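Local coordinates for protein redox-sensing transcriptional repressor Rex (Thermoanaerobacter ethanolicus, PDB 3WG9) that probably represses transcription by binding DNA, in response to changes in the cellular NADH/NAD(+) redox state, at residues B[97-100]-B[101-105]; B[158-161]-B[162-166]; B[138-141]-B[142-146]; B[6-9]-B[10-13]; B[198-201]-B[202-205]. All coordinates share one frame; numbering follows the deposited sequence.

Interaction 1 of 5, residues B[97-100]-B[101-105]. With SO4 (sulfate ion), chain E.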
loop_
_atom_site.group_PDB
_atom_site.type_symbol
_atom_site.label_atom_id
_atom_site.label_comp_id
_atom_site.label_asym_id
_atom_site.label_seq_id
_atom_site.Cartn_x
_atom_site.Cartn_y
_atom_site.Cartn_z
ATOM N N GLN B 97 9.884 -5.887 -11.881
ATOM C CA GLN B 97 10.780 -6.883 -11.283
ATOM C C GLN B 97 10.624 -6.934 -9.770
ATOM O O GLN B 97 10.683 -8.022 -9.167
ATOM C CB GLN B 97 12.247 -6.574 -11.678
ATOM C CG GLN B 97 12.411 -6.593 -13.229
ATOM C CD GLN B 97 13.849 -6.335 -13.667
ATOM O OE1 GLN B 97 14.749 -6.961 -13.127
ATOM N NE2 GLN B 97 14.072 -5.346 -14.537
ATOM N N ALA B 98 10.412 -5.784 -9.137
ATOM C CA ALA B 98 10.312 -5.802 -7.644
ATOM C C ALA B 98 9.025 -6.504 -7.249
ATOM O O ALA B 98 8.942 -7.199 -6.211
ATOM C CB ALA B 98 10.290 -4.375 -7.084
ATOM N N ILE B 99 7.965 -6.219 -8.019
ATOM C CA ILE B 99 6.692 -6.884 -7.715
ATOM C C ILE B 99 6.778 -8.367 -8.046
ATOM O O ILE B 99 6.268 -9.215 -7.296
ATOM C CB ILE B 99 5.496 -6.202 -8.390
ATOM C CG1 ILE B 99 5.395 -4.765 -7.896
ATOM C CG2 ILE B 99 4.152 -6.993 -8.069
ATOM C CD1 ILE B 99 5.473 -4.599 -6.348
ATOM N N ALA B 100 7.473 -8.714 -9.131
ATOM C CA ALA B 100 7.719 -10.105 -9.421
ATOM C C ALA B 100 8.439 -10.775 -8.239
ATOM O O ALA B 100 8.025 -11.850 -7.791
ATOM C CB ALA B 100 8.510 -10.259 -10.730
ATOM N N ASN B 101 9.471 -10.127 -7.693
ATOM C CA ASN B 101 10.175 -10.623 -6.484
ATOM C C ASN B 101 9.230 -10.712 -5.262
ATOM O O ASN B 101 9.237 -11.696 -4.533
ATOM C CB ASN B 101 11.417 -9.749 -6.131
ATOM C CG ASN B 101 12.471 -9.645 -7.271
ATOM O OD1 ASN B 101 13.310 -8.692 -7.298
ATOM N ND2 ASN B 101 12.471 -10.627 -8.181
ATOM N N TYR B 102 8.390 -9.702 -5.050
ATOM C CA TYR B 102 7.483 -9.695 -3.891
ATOM C C TYR B 102 6.441 -10.846 -3.948
ATOM O O TYR B 102 6.177 -11.527 -2.949
ATOM C CB TYR B 102 6.779 -8.324 -3.793
ATOM C CG TYR B 102 5.867 -8.198 -2.603
ATOM C CD1 TYR B 102 6.376 -7.753 -1.388
ATOM C CD2 TYR B 102 4.482 -8.516 -2.686
ATOM C CE1 TYR B 102 5.548 -7.676 -0.236
ATOM C CE2 TYR B 102 3.634 -8.412 -1.548
ATOM C CZ TYR B 102 4.196 -7.993 -0.322
ATOM O OH TYR B 102 3.464 -7.852 0.844
ATOM N N THR B 103 5.874 -11.082 -5.128
ATOM C CA THR B 103 4.814 -12.078 -5.285
ATOM C C THR B 103 5.188 -13.558 -5.478
ATOM O O THR B 103 4.278 -14.369 -5.658
ATOM C CB THR B 103 3.726 -11.652 -6.314
ATOM O OG1 THR B 103 4.271 -11.550 -7.625
ATOM C CG2 THR B 103 3.077 -10.324 -5.928
ATOM N N SER B 104 6.479 -13.920 -5.390
ATOM C CA SER B 104 6.889 -15.254 -4.818
ATOM C C SER B 104 7.107 -15.362 -3.277
ATOM O O SER B 104 6.857 -16.412 -2.673
ATOM C CB SER B 104 8.043 -15.922 -5.570
ATOM O OG SER B 104 8.888 -14.956 -6.150
ATOM N N PHE B 105 7.545 -14.280 -2.638
ATOM C CA PHE B 105 7.305 -14.116 -1.200
ATOM C C PHE B 105 5.808 -14.002 -0.903
ATOM O O PHE B 105 5.409 -13.794 0.241
ATOM C CB PHE B 105 8.110 -12.935 -0.634
ATOM C CG PHE B 105 9.574 -13.248 -0.452
ATOM C CD1 PHE B 105 9.991 -14.158 0.528
ATOM C CD2 PHE B 105 10.540 -12.671 -1.283
ATOM C CE1 PHE B 105 11.356 -14.476 0.691
ATOM C CE2 PHE B 105 11.904 -12.969 -1.123
ATOM C CZ PHE B 105 12.313 -13.873 -0.142
HETATM S S SO4 E . 3.552 -7.333 4.117
HETATM O O1 SO4 E . 4.429 -7.465 2.942
HETATM O O2 SO4 E . 4.021 -6.305 5.079
HETATM O O3 SO4 E . 2.236 -6.941 3.609
HETATM O O4 SO4 E . 3.392 -8.619 4.814
#
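Asn101, Tyr102 and Thr103 each reach back one turn to Gln97, Ala98 and Ile99, at the C-terminal end of helix 94-102. This is the first helix of the Rossmann fold, lying between strands 85-90 and 110-117 in a beta-alpha-beta unit and following the glycine-rich loop predicted to bind NAD(+).

Backbone bonds come first. Asn101 N gives its hydrogen to Gln97 O at 2.8 Å and Tyr102 N to Ala98 O at 2.8 Å. The last of the series runs from Thr103 N to Ile99 O, 2.9 Å, nearly along the C=O axis. The Thr103 hydroxyl stays near the same carbonyl, with OG1 3.1 Å from Ile99 O. It gets there because OG1 sits between the backbone N and the carbonyl carbon (chi1 65°), which leaves the methyl beside the N.

Apolar contact is slight: Thr103 CG2 touches Ile99 CG2 at 4.1 Å, and both side chains also pack on Trp175 of strand 173-176. The helix also meets the second subunit, whose Leu95 packs on Ala98. Both Ala98 and Tyr102 belong to NAD(+) sites of this protein.

The remaining contact is with a sulfate ion, also held by Ser196 and His194 of the second subunit. Its O1 lies at the edge of the Tyr102 ring, 2.3 Å from Tyr102 OH, a hydrogen bond so short that its exact length is doubtful.

Interaction 2 of 5, residues B[158-161]-B[162-166]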
loop_
_atom_site.group_PDB
_atom_site.type_symbol
_atom_site.label_atom_id
_atom_site.label_comp_id
_atom_site.label_asym_id
_atom_site.label_seq_id
_atom_site.Cartn_x
_atom_site.Cartn_y
_atom_site.Cartn_z
ATOM N N ASN B 158 0.580 4.518 -21.990
ATOM C CA ASN B 158 -0.546 3.711 -22.468
ATOM C C ASN B 158 -1.157 2.772 -21.396
ATOM O O ASN B 158 -1.540 1.644 -21.709
ATOM C CB ASN B 158 -0.257 2.982 -23.811
ATOM C CG ASN B 158 0.668 3.767 -24.756
ATOM O OD1 ASN B 158 1.370 3.169 -25.583
ATOM N ND2 ASN B 158 0.683 5.091 -24.640
ATOM N N ALA B 159 -1.307 3.255 -20.160
ATOM C CA ALA B 159 -1.994 2.495 -19.114
ATOM C C ALA B 159 -3.494 2.189 -19.249
ATOM O O ALA B 159 -3.894 1.051 -19.008
ATOM C CB ALA B 159 -1.691 3.019 -17.709
ATOM N N GLN B 160 -4.335 3.172 -19.537
ATOM C CA GLN B 160 -5.730 2.867 -19.731
ATOM C C GLN B 160 -5.901 1.942 -20.948
ATOM O O GLN B 160 -6.707 1.011 -20.930
ATOM C CB GLN B 160 -6.539 4.150 -19.943
ATOM C CG GLN B 160 -8.038 3.964 -20.124
ATOM C CD GLN B 160 -8.714 3.382 -18.892
ATOM O OE1 GLN B 160 -8.600 3.924 -17.792
ATOM N NE2 GLN B 160 -9.364 2.220 -19.060
ATOM N N TYR B 161 -5.094 2.159 -21.984
ATOM C CA TYR B 161 -5.205 1.308 -23.158
ATOM C C TYR B 161 -4.812 -0.123 -22.761
ATOM O O TYR B 161 -5.471 -1.088 -23.139
ATOM C CB TYR B 161 -4.321 1.849 -24.292
ATOM C CG TYR B 161 -4.217 0.876 -25.442
ATOM C CD1 TYR B 161 -5.347 0.494 -26.165
ATOM C CD2 TYR B 161 -2.991 0.290 -25.755
ATOM C CE1 TYR B 161 -5.246 -0.417 -27.228
ATOM C CE2 TYR B 161 -2.871 -0.608 -26.790
ATOM C CZ TYR B 161 -3.996 -0.955 -27.519
ATOM O OH TYR B 161 -3.848 -1.868 -28.515
ATOM N N THR B 162 -3.769 -0.257 -21.953
ATOM C CA THR B 162 -3.333 -1.570 -21.506
ATOM C C THR B 162 -4.426 -2.216 -20.665
ATOM O O THR B 162 -4.735 -3.360 -20.867
ATOM C CB THR B 162 -1.977 -1.507 -20.772
ATOM O OG1 THR B 162 -1.019 -1.014 -21.700
ATOM C CG2 THR B 162 -1.504 -2.923 -20.314
ATOM N N ALA B 163 -5.049 -1.456 -19.762
ATOM C CA ALA B 163 -6.142 -1.988 -18.913
ATOM C C ALA B 163 -7.301 -2.431 -19.832
ATOM O O ALA B 163 -7.901 -3.495 -19.640
ATOM C CB ALA B 163 -6.589 -0.908 -17.935
ATOM N N ASP B 164 -7.582 -1.654 -20.883
ATOM C CA ASP B 164 -8.707 -2.041 -21.781
ATOM C C ASP B 164 -8.445 -3.357 -22.501
ATOM O O ASP B 164 -9.369 -4.138 -22.687
ATOM C CB ASP B 164 -8.961 -0.961 -22.849
ATOM C CG ASP B 164 -9.550 0.328 -22.269
ATOM O OD1 ASP B 164 -10.059 0.313 -21.126
ATOM O OD2 ASP B 164 -9.525 1.360 -22.976
ATOM N N ARG B 165 -7.201 -3.581 -22.921
ATOM C CA ARG B 165 -6.814 -4.804 -23.594
ATOM C C ARG B 165 -6.978 -5.973 -22.641
ATOM O O ARG B 165 -7.421 -7.059 -23.059
ATOM C CB ARG B 165 -5.326 -4.785 -24.009
ATOM C CG ARG B 165 -4.975 -3.696 -25.022
ATOM C CD ARG B 165 -3.531 -3.903 -25.331
ATOM N NE ARG B 165 -3.362 -5.051 -26.208
ATOM C CZ ARG B 165 -2.285 -5.190 -26.941
ATOM N NH1 ARG B 165 -1.334 -4.258 -26.814
ATOM N NH2 ARG B 165 -2.176 -6.203 -27.792
ATOM N N LEU B 166 -6.510 -5.807 -21.391
ATOM C CA LEU B 166 -6.640 -6.974 -20.449
ATOM C C LEU B 166 -8.087 -7.310 -20.208
ATOM O O LEU B 166 -8.485 -8.477 -20.132
ATOM C CB LEU B 166 -5.982 -6.716 -19.070
ATOM C CG LEU B 166 -4.541 -6.239 -19.089
ATOM C CD1 LEU B 166 -4.026 -6.037 -17.654
ATOM C CD2 LEU B 166 -3.619 -7.151 -19.826
#
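Thr162 returns two hydrogen bonds to one acceptor, Asn158 O, in the first turn of helix 159-168. Its OG1 donates at 2.7 Å to Asn158 O, and its backbone N at 2.9 Å to the same oxygen; the two donors arrive from opposite faces of the peptide plane. With OG1 beside the backbone N (chi1 -62°), the hydroxyl faces back down the helix.

A second polar pair lies on the outer side, where Gln160 NE2 donates to Asp164 OD1 at 2.9 Å. The carboxylate oxygen lies in the plane of the Gln160 amide, yet is itself met from above the carboxylate plane. Lys183 O takes a further hydrogen bond from NE2, so one amide nitrogen serves two acceptors.

Arg165 runs its aliphatic part over Tyr161: CG stands 4.0 Å from the centroid of the ring, a CH-pi contact over one face. The chain then bends at chi3 (76°), and its guanidinium goes to two carboxylates, NE to Glu139 and NH1 to Glu136, which binds zinc in another structure of this protein. A leucine in its place would probably leave Glu136 and Glu139 without this positive partner.

Thr162, which belongs to the NADH site, also packs on Ile154 and on Leu152 of strand 149-152. The helix is the crossover of a beta-alpha-beta unit of the Rossmann fold, joining strand 149-152 to strand 173-176.

Interaction 3 of 5, residues B[138-141]-B[142-146]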
loop_
_atom_site.group_PDB
_atom_site.type_symbol
_atom_site.label_atom_id
_atom_site.label_comp_id
_atom_site.label_asym_id
_atom_site.label_seq_id
_atom_site.Cartn_x
_atom_site.Cartn_y
_atom_site.Cartn_z
ATOM N N VAL B 138 -0.331 -10.311 -25.294
ATOM C CA VAL B 138 -0.874 -10.586 -23.960
ATOM C C VAL B 138 -2.340 -11.079 -24.013
ATOM O O VAL B 138 -2.771 -11.864 -23.179
ATOM C CB VAL B 138 -0.680 -9.351 -23.012
ATOM C CG1 VAL B 138 -1.644 -8.189 -23.458
ATOM C CG2 VAL B 138 -0.911 -9.760 -21.556
ATOM N N GLU B 139 -3.124 -10.602 -24.963
ATOM C CA GLU B 139 -4.531 -10.986 -24.973
ATOM C C GLU B 139 -4.694 -12.478 -25.227
ATOM O O GLU B 139 -5.463 -13.170 -24.564
ATOM C CB GLU B 139 -5.278 -10.173 -26.032
ATOM C CG GLU B 139 -5.442 -8.735 -25.575
ATOM C CD GLU B 139 -5.981 -7.874 -26.680
ATOM O OE1 GLU B 139 -7.118 -8.140 -27.127
ATOM O OE2 GLU B 139 -5.284 -6.932 -27.085
ATOM N N ASP B 140 -3.943 -12.960 -26.210
ATOM C CA ASP B 140 -3.936 -14.384 -26.482
ATOM C C ASP B 140 -3.443 -15.174 -25.248
ATOM O O ASP B 140 -4.005 -16.191 -24.876
ATOM C CB ASP B 140 -3.045 -14.669 -27.691
ATOM C CG ASP B 140 -3.011 -16.164 -28.030
ATOM O OD1 ASP B 140 -3.934 -16.651 -28.724
ATOM O OD2 ASP B 140 -2.059 -16.849 -27.577
ATOM N N PHE B 141 -2.418 -14.651 -24.588
ATOM C CA PHE B 141 -1.806 -15.368 -23.478
ATOM C C PHE B 141 -2.825 -15.501 -22.331
ATOM O O PHE B 141 -2.920 -16.551 -21.672
ATOM C CB PHE B 141 -0.568 -14.603 -22.996
ATOM C CG PHE B 141 0.202 -15.321 -21.945
ATOM C CD1 PHE B 141 1.266 -16.153 -22.296
ATOM C CD2 PHE B 141 -0.130 -15.152 -20.590
ATOM C CE1 PHE B 141 1.993 -16.821 -21.314
ATOM C CE2 PHE B 141 0.569 -15.825 -19.598
ATOM C CZ PHE B 141 1.635 -16.660 -19.958
ATOM N N ILE B 142 -3.557 -14.429 -22.076
ATOM C CA ILE B 142 -4.542 -14.409 -20.963
ATOM C C ILE B 142 -5.563 -15.521 -21.119
ATOM O O ILE B 142 -5.893 -16.214 -20.159
ATOM C CB ILE B 142 -5.251 -13.028 -20.867
ATOM C CG1 ILE B 142 -4.280 -11.991 -20.215
ATOM C CG2 ILE B 142 -6.584 -13.176 -20.138
ATOM C CD1 ILE B 142 -4.760 -10.525 -20.482
ATOM N N ALA B 143 -6.092 -15.639 -22.331
ATOM C CA ALA B 143 -7.147 -16.588 -22.648
ATOM C C ALA B 143 -6.575 -17.997 -22.668
ATOM O O ALA B 143 -7.264 -18.887 -22.247
ATOM C CB ALA B 143 -7.766 -16.293 -24.004
ATOM N N ARG B 144 -5.338 -18.174 -23.133
ATOM C CA ARG B 144 -4.718 -19.513 -23.202
ATOM C C ARG B 144 -4.281 -20.044 -21.843
ATOM O O ARG B 144 -4.237 -21.260 -21.640
ATOM C CB ARG B 144 -3.492 -19.562 -24.131
ATOM C CG ARG B 144 -3.820 -19.378 -25.588
ATOM C CD ARG B 144 -3.210 -20.438 -26.512
ATOM N NE ARG B 144 -1.767 -20.625 -26.391
ATOM C CZ ARG B 144 -0.997 -21.152 -27.347
ATOM N NH1 ARG B 144 -1.522 -21.502 -28.518
ATOM N NH2 ARG B 144 0.312 -21.306 -27.151
ATOM N N ASN B 145 -3.922 -19.141 -20.938
ATOM C CA ASN B 145 -3.347 -19.543 -19.653
ATOM C C ASN B 145 -4.214 -19.301 -18.418
ATOM O O ASN B 145 -3.700 -19.297 -17.304
ATOM C CB ASN B 145 -1.992 -18.854 -19.515
ATOM C CG ASN B 145 -0.984 -19.372 -20.540
ATOM O OD1 ASN B 145 -0.400 -20.407 -20.316
ATOM N ND2 ASN B 145 -0.822 -18.690 -21.672
ATOM N N LYS B 146 -5.495 -19.022 -18.634
ATOM C CA LYS B 146 -6.497 -18.773 -17.599
ATOM C C LYS B 146 -5.984 -17.747 -16.576
ATOM O O LYS B 146 -5.952 -18.023 -15.387
ATOM C CB LYS B 146 -6.925 -20.065 -16.877
ATOM C CG LYS B 146 -7.051 -21.284 -17.833
ATOM C CD LYS B 146 -7.466 -22.550 -17.057
ATOM C CE LYS B 146 -7.149 -23.814 -17.853
ATOM N NZ LYS B 146 -7.091 -24.991 -16.939
#
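Asn145 lays its amide over the Phe141 ring: ND2 sits above the middle of one face, 3.3 Å from Phe141 CD1, and the ring and amide planes are only 26° apart, so the two groups are stacked. Two torsions bring them together. Phe141 carries CG anti to the backbone N (chi1 -175°), which turns the ring toward the end of the helix, while Asn145 keeps CG beside its own N (chi1 -67°) and folds back over it. The same ND2 donates to Phe141 O at 3.0 Å, in the carbonyl plane and on a lone pair. Asn145 N uses that oxygen too, at 2.9 Å. One carbonyl thus takes two donors from a single residue, the first to leave helical geometry.

Helix 138-144 forms the crossover of the Rossmann fold between strand 132-134 and strand 149-152, and it lies against the parallel sheet. Its inner side is apolar. Val138 CG2 and Ile142 CD1 run alongside each other in the same direction, 4.1 Å apart; both side chains pack on Ile88 of strand 85-90 and on Leu166 of helix 159-168. Phe116 meets the Phe141 ring edge-to-face.

On the outer side the pairing is looser. Asp140 brings OD2 to 3.7 Å from Arg144 CG. The salt bridge from Asp140 OD2 to Arg144 NE is long, 4.0 Å, and the oxygen stands clear of the guanidinium plane, so the attraction of these end groups is electrostatic, without a directed hydrogen bond. Beneath them Arg144 N donates to Asp140 O at 3.0 Å.

Interaction 4 of 5, residues B[6-9]-B[10-13]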
loop_
_atom_site.group_PDB
_atom_site.type_symbol
_atom_site.label_atom_id
_atom_site.label_comp_id
_atom_site.label_asym_id
_atom_site.label_seq_id
_atom_site.Cartn_x
_atom_site.Cartn_y
_atom_site.Cartn_z
ATOM N N ILE B 6 -20.426 -8.389 -1.625
ATOM C CA ILE B 6 -21.359 -8.845 -0.561
ATOM C C ILE B 6 -21.035 -8.091 0.744
ATOM O O ILE B 6 -21.904 -7.460 1.300
ATOM C CB ILE B 6 -21.360 -10.429 -0.391
ATOM C CG1 ILE B 6 -21.867 -11.124 -1.681
ATOM C CG2 ILE B 6 -22.212 -10.854 0.769
ATOM C CD1 ILE B 6 -21.512 -12.629 -1.806
ATOM N N VAL B 7 -19.755 -8.006 1.131
ATOM C CA VAL B 7 -19.354 -7.361 2.400
ATOM C C VAL B 7 -18.799 -5.977 2.014
ATOM O O VAL B 7 -18.214 -5.849 0.956
ATOM C CB VAL B 7 -18.330 -8.291 3.110
ATOM C CG1 VAL B 7 -17.550 -7.637 4.238
ATOM C CG2 VAL B 7 -19.072 -9.521 3.639
ATOM N N SER B 8 -18.974 -4.950 2.843
ATOM C CA SER B 8 -18.467 -3.609 2.501
ATOM C C SER B 8 -16.936 -3.594 2.412
ATOM O O SER B 8 -16.238 -4.418 3.030
ATOM C CB SER B 8 -18.923 -2.592 3.536
ATOM O OG SER B 8 -18.053 -2.619 4.645
ATOM N N MET B 9 -16.425 -2.703 1.578
ATOM C CA MET B 9 -14.990 -2.560 1.382
ATOM C C MET B 9 -14.296 -2.122 2.714
ATOM O O MET B 9 -13.157 -2.485 2.980
ATOM C CB MET B 9 -14.713 -1.537 0.267
ATOM C CG MET B 9 -14.816 -2.131 -1.157
ATOM S SD MET B 9 -13.628 -3.495 -1.388
ATOM C CE MET B 9 -12.009 -2.767 -1.217
ATOM N N ALA B 10 -14.988 -1.388 3.581
ATOM C CA ALA B 10 -14.326 -0.944 4.810
ATOM C C ALA B 10 -14.021 -2.209 5.598
ATOM O O ALA B 10 -12.928 -2.380 6.157
ATOM C CB ALA B 10 -15.287 0.001 5.642
ATOM N N VAL B 11 -14.984 -3.138 5.624
ATOM C CA VAL B 11 -14.733 -4.426 6.278
ATOM C C VAL B 11 -13.628 -5.218 5.597
ATOM O O VAL B 11 -12.708 -5.731 6.244
ATOM C CB VAL B 11 -16.031 -5.339 6.341
ATOM C CG1 VAL B 11 -15.691 -6.764 6.835
ATOM C CG2 VAL B 11 -17.128 -4.716 7.212
ATOM N N ILE B 12 -13.724 -5.361 4.290
ATOM C CA ILE B 12 -12.744 -6.197 3.529
ATOM C C ILE B 12 -11.341 -5.662 3.768
ATOM O O ILE B 12 -10.410 -6.427 3.905
ATOM C CB ILE B 12 -13.096 -6.170 2.038
ATOM C CG1 ILE B 12 -14.396 -6.941 1.819
ATOM C CG2 ILE B 12 -11.905 -6.740 1.090
ATOM C CD1 ILE B 12 -14.993 -6.656 0.356
ATOM N N ARG B 13 -11.164 -4.345 3.848
ATOM C CA ARG B 13 -9.806 -3.814 4.051
ATOM C C ARG B 13 -9.268 -3.996 5.467
ATOM O O ARG B 13 -8.065 -3.972 5.668
ATOM C CB ARG B 13 -9.716 -2.309 3.727
ATOM C CG ARG B 13 -9.968 -2.052 2.194
ATOM C CD ARG B 13 -9.389 -0.721 1.717
ATOM N NE ARG B 13 -9.678 -0.505 0.296
ATOM C CZ ARG B 13 -8.942 -1.032 -0.692
ATOM N NH1 ARG B 13 -7.900 -1.852 -0.437
ATOM N NH2 ARG B 13 -9.218 -0.692 -1.937
#
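Val7 packs on Val11 and Ile12 across the start of helix 9-27, in the predicted DNA-binding domain. Val7 CG1 and Val11 CG1 come within 3.3 Å, closer than a normal van der Waals contact, so that exact spacing is doubtful; the two side chains cross at about a right angle. Val7 CG1 also lies 4.0 Å from Ile12 CG1. Val7, just before the N-cap, touching Ile12, the fourth residue of the helix, forms a hydrophobic staple.

Met9 makes the other close contact. Bent at chi2 and chi3, its chain brings SD to 3.9 Å from Ile12 CD1 and lays CE over one face of the Arg13 guanidinium, 3.6 Å from Arg13 CZ.

Hydrogen bonds set these side chains in place. Ser8 is the N-cap: its OG, held between the backbone N and the carbonyl carbon (chi1 83°), accepts from Val11 N at 3.3 Å in a nearly straight bond (169°). Ser8 O takes Ile12 N at 3.0 Å, and Met9 O takes Arg13 N at 2.9 Å.

Farther out, Tyr204 of the second subunit packs on Val7 and Ile12, and Glu208 of that subunit accepts from Val7 N. A serine in place of Ile12 would probably open a gap beside Val7 and take away the apolar surface that the isoleucine offers Met9 SD and that tyrosine.

Arg13 NH2 pairs with Glu191, so the methyl of Met9 covers a flat face while the charge is met at NH2, and greasy and ionic contacts do not compete.

Interaction 5 of 5, residues B[198-201]-B[202-205]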
loop_
_atom_site.group_PDB
_atom_site.type_symbol
_atom_site.label_atom_id
_atom_site.label_comp_id
_atom_site.label_asym_id
_atom_site.label_seq_id
_atom_site.Cartn_x
_atom_site.Cartn_y
_atom_site.Cartn_z
ATOM N N SER B 198 0.184 5.943 2.157
ATOM C CA SER B 198 1.149 5.645 3.277
ATOM C C SER B 198 2.140 6.800 3.540
ATOM O O SER B 198 2.337 7.253 4.670
ATOM C CB SER B 198 1.885 4.294 2.991
ATOM O OG SER B 198 2.919 4.071 3.922
ATOM N N LEU B 199 2.788 7.276 2.468
ATOM C CA LEU B 199 3.751 8.348 2.585
ATOM C C LEU B 199 3.160 9.569 3.254
ATOM O O LEU B 199 3.823 10.219 4.104
ATOM C CB LEU B 199 4.262 8.684 1.166
ATOM C CG LEU B 199 5.292 9.824 1.163
ATOM C CD1 LEU B 199 6.544 9.595 2.007
ATOM C CD2 LEU B 199 5.666 10.157 -0.299
ATOM N N PHE B 200 1.923 9.913 2.873
ATOM C CA PHE B 200 1.348 11.156 3.413
ATOM C C PHE B 200 1.040 11.074 4.888
ATOM O O PHE B 200 0.798 12.098 5.533
ATOM C CB PHE B 200 0.133 11.664 2.651
ATOM C CG PHE B 200 0.435 12.061 1.250
ATOM C CD1 PHE B 200 1.757 12.159 0.794
ATOM C CD2 PHE B 200 -0.598 12.286 0.363
ATOM C CE1 PHE B 200 2.036 12.529 -0.521
ATOM C CE2 PHE B 200 -0.333 12.679 -0.962
ATOM C CZ PHE B 200 0.994 12.790 -1.406
ATOM N N THR B 201 1.008 9.865 5.450
ATOM C CA THR B 201 0.927 9.799 6.901
ATOM C C THR B 201 2.206 10.112 7.596
ATOM O O THR B 201 2.187 10.444 8.782
ATOM C CB THR B 201 0.402 8.395 7.465
ATOM O OG1 THR B 201 1.432 7.415 7.298
ATOM C CG2 THR B 201 -0.899 7.935 6.710
ATOM N N VAL B 202 3.342 10.033 6.893
ATOM C CA VAL B 202 4.586 10.393 7.524
ATOM C C VAL B 202 4.620 11.954 7.523
ATOM O O VAL B 202 5.008 12.560 8.511
ATOM C CB VAL B 202 5.793 9.824 6.724
ATOM C CG1 VAL B 202 7.135 10.367 7.257
ATOM C CG2 VAL B 202 5.708 8.290 6.695
ATOM N N SER B 203 4.259 12.613 6.430
ATOM C CA SER B 203 4.213 14.081 6.486
ATOM C C SER B 203 3.240 14.536 7.597
ATOM O O SER B 203 3.487 15.542 8.302
ATOM C CB SER B 203 3.864 14.687 5.130
ATOM O OG SER B 203 2.815 13.967 4.507
ATOM N N TYR B 204 2.132 13.812 7.735
ATOM C CA TYR B 204 1.158 14.192 8.744
ATOM C C TYR B 204 1.761 14.147 10.134
ATOM O O TYR B 204 1.660 15.126 10.921
ATOM C CB TYR B 204 -0.122 13.375 8.643
ATOM C CG TYR B 204 -1.044 13.709 9.804
ATOM C CD1 TYR B 204 -2.198 14.461 9.623
ATOM C CD2 TYR B 204 -0.767 13.236 11.069
ATOM C CE1 TYR B 204 -3.043 14.765 10.726
ATOM C CE2 TYR B 204 -1.576 13.532 12.161
ATOM C CZ TYR B 204 -2.717 14.277 11.977
ATOM O OH TYR B 204 -3.521 14.519 13.091
ATOM N N ARG B 205 2.506 13.078 10.403
ATOM C CA ARG B 205 3.031 12.877 11.741
ATOM C C ARG B 205 4.218 13.742 12.078
ATOM O O ARG B 205 4.381 14.118 13.253
ATOM C CB ARG B 205 3.384 11.406 11.980
ATOM C CG ARG B 205 2.143 10.556 12.149
ATOM C CD ARG B 205 2.534 9.083 12.319
ATOM N NE ARG B 205 2.488 8.445 11.006
ATOM C CZ ARG B 205 2.763 7.157 10.829
ATOM N NH1 ARG B 205 3.092 6.421 11.901
ATOM N NH2 ARG B 205 2.679 6.607 9.627
#
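Thr201 O is gripped twice by Arg205, one turn on in helix 195-214. Arg205 N donates at 3.1 Å and Arg205 NE at 3.0 Å to Thr201 O, reaching it from opposite faces of the carbonyl plane. NH2 of the same guanidinium donates to Thr201 OG1 at 2.8 Å, so Arg205 holds Thr201 side-on, with one side-chain bond to the carbonyl and one to the hydroxyl. Both acceptors lie near the guanidinium plane, which should fix its rotation.

Thr201 OG1, while accepting from Arg205, donates a hydrogen bond to Ser198 O, 2.8 Å away. Its placement between the backbone N and the carbonyl carbon (chi1 73°) lets it face both. Ser198 O also accepts from Thr201 N. The turn is tight here: Val202 N meets Leu199 O at 2.8 Å, three residues back, while the bond from Ser203 N to that oxygen is weak. Ser203 OG is hydrogen-bonded to Leu79 O of the second subunit; Phe200 O lies 2.9 Å from Ser203 OG as well.

The helix lies largely against that subunit, consistent with the swapped C-terminal helix of Rex dimers. Arg205 NH2 has a second partner there, Glu191 of strand 189-192, and Ser198 OG bonds the same glutamate and Trp175 of strand 173-176. Val202 packs on Ala173 of this latter strand, and Arg205 on Ile189 of strand 189-192, all of the second subunit.

All five contacts are local, and none closes a long loop. They follow one another along the chain without nesting or crossing. Interaction 4 starts helix 9-27 of the N-terminal domain. Interactions 1, 3 and 2 then come in that order, each on a separate helix of the Rossmann domain. Interactions 2 and 3 touch directly, by a salt bridge and apolar packing between neighbouring helices. Interaction 1 lies about 13 Å from either at its nearest atoms. Interaction 5, on the C-terminal helix, joins the dimer: it packs against the other subunit's interaction 4. Interaction 1 also meets the second subunit.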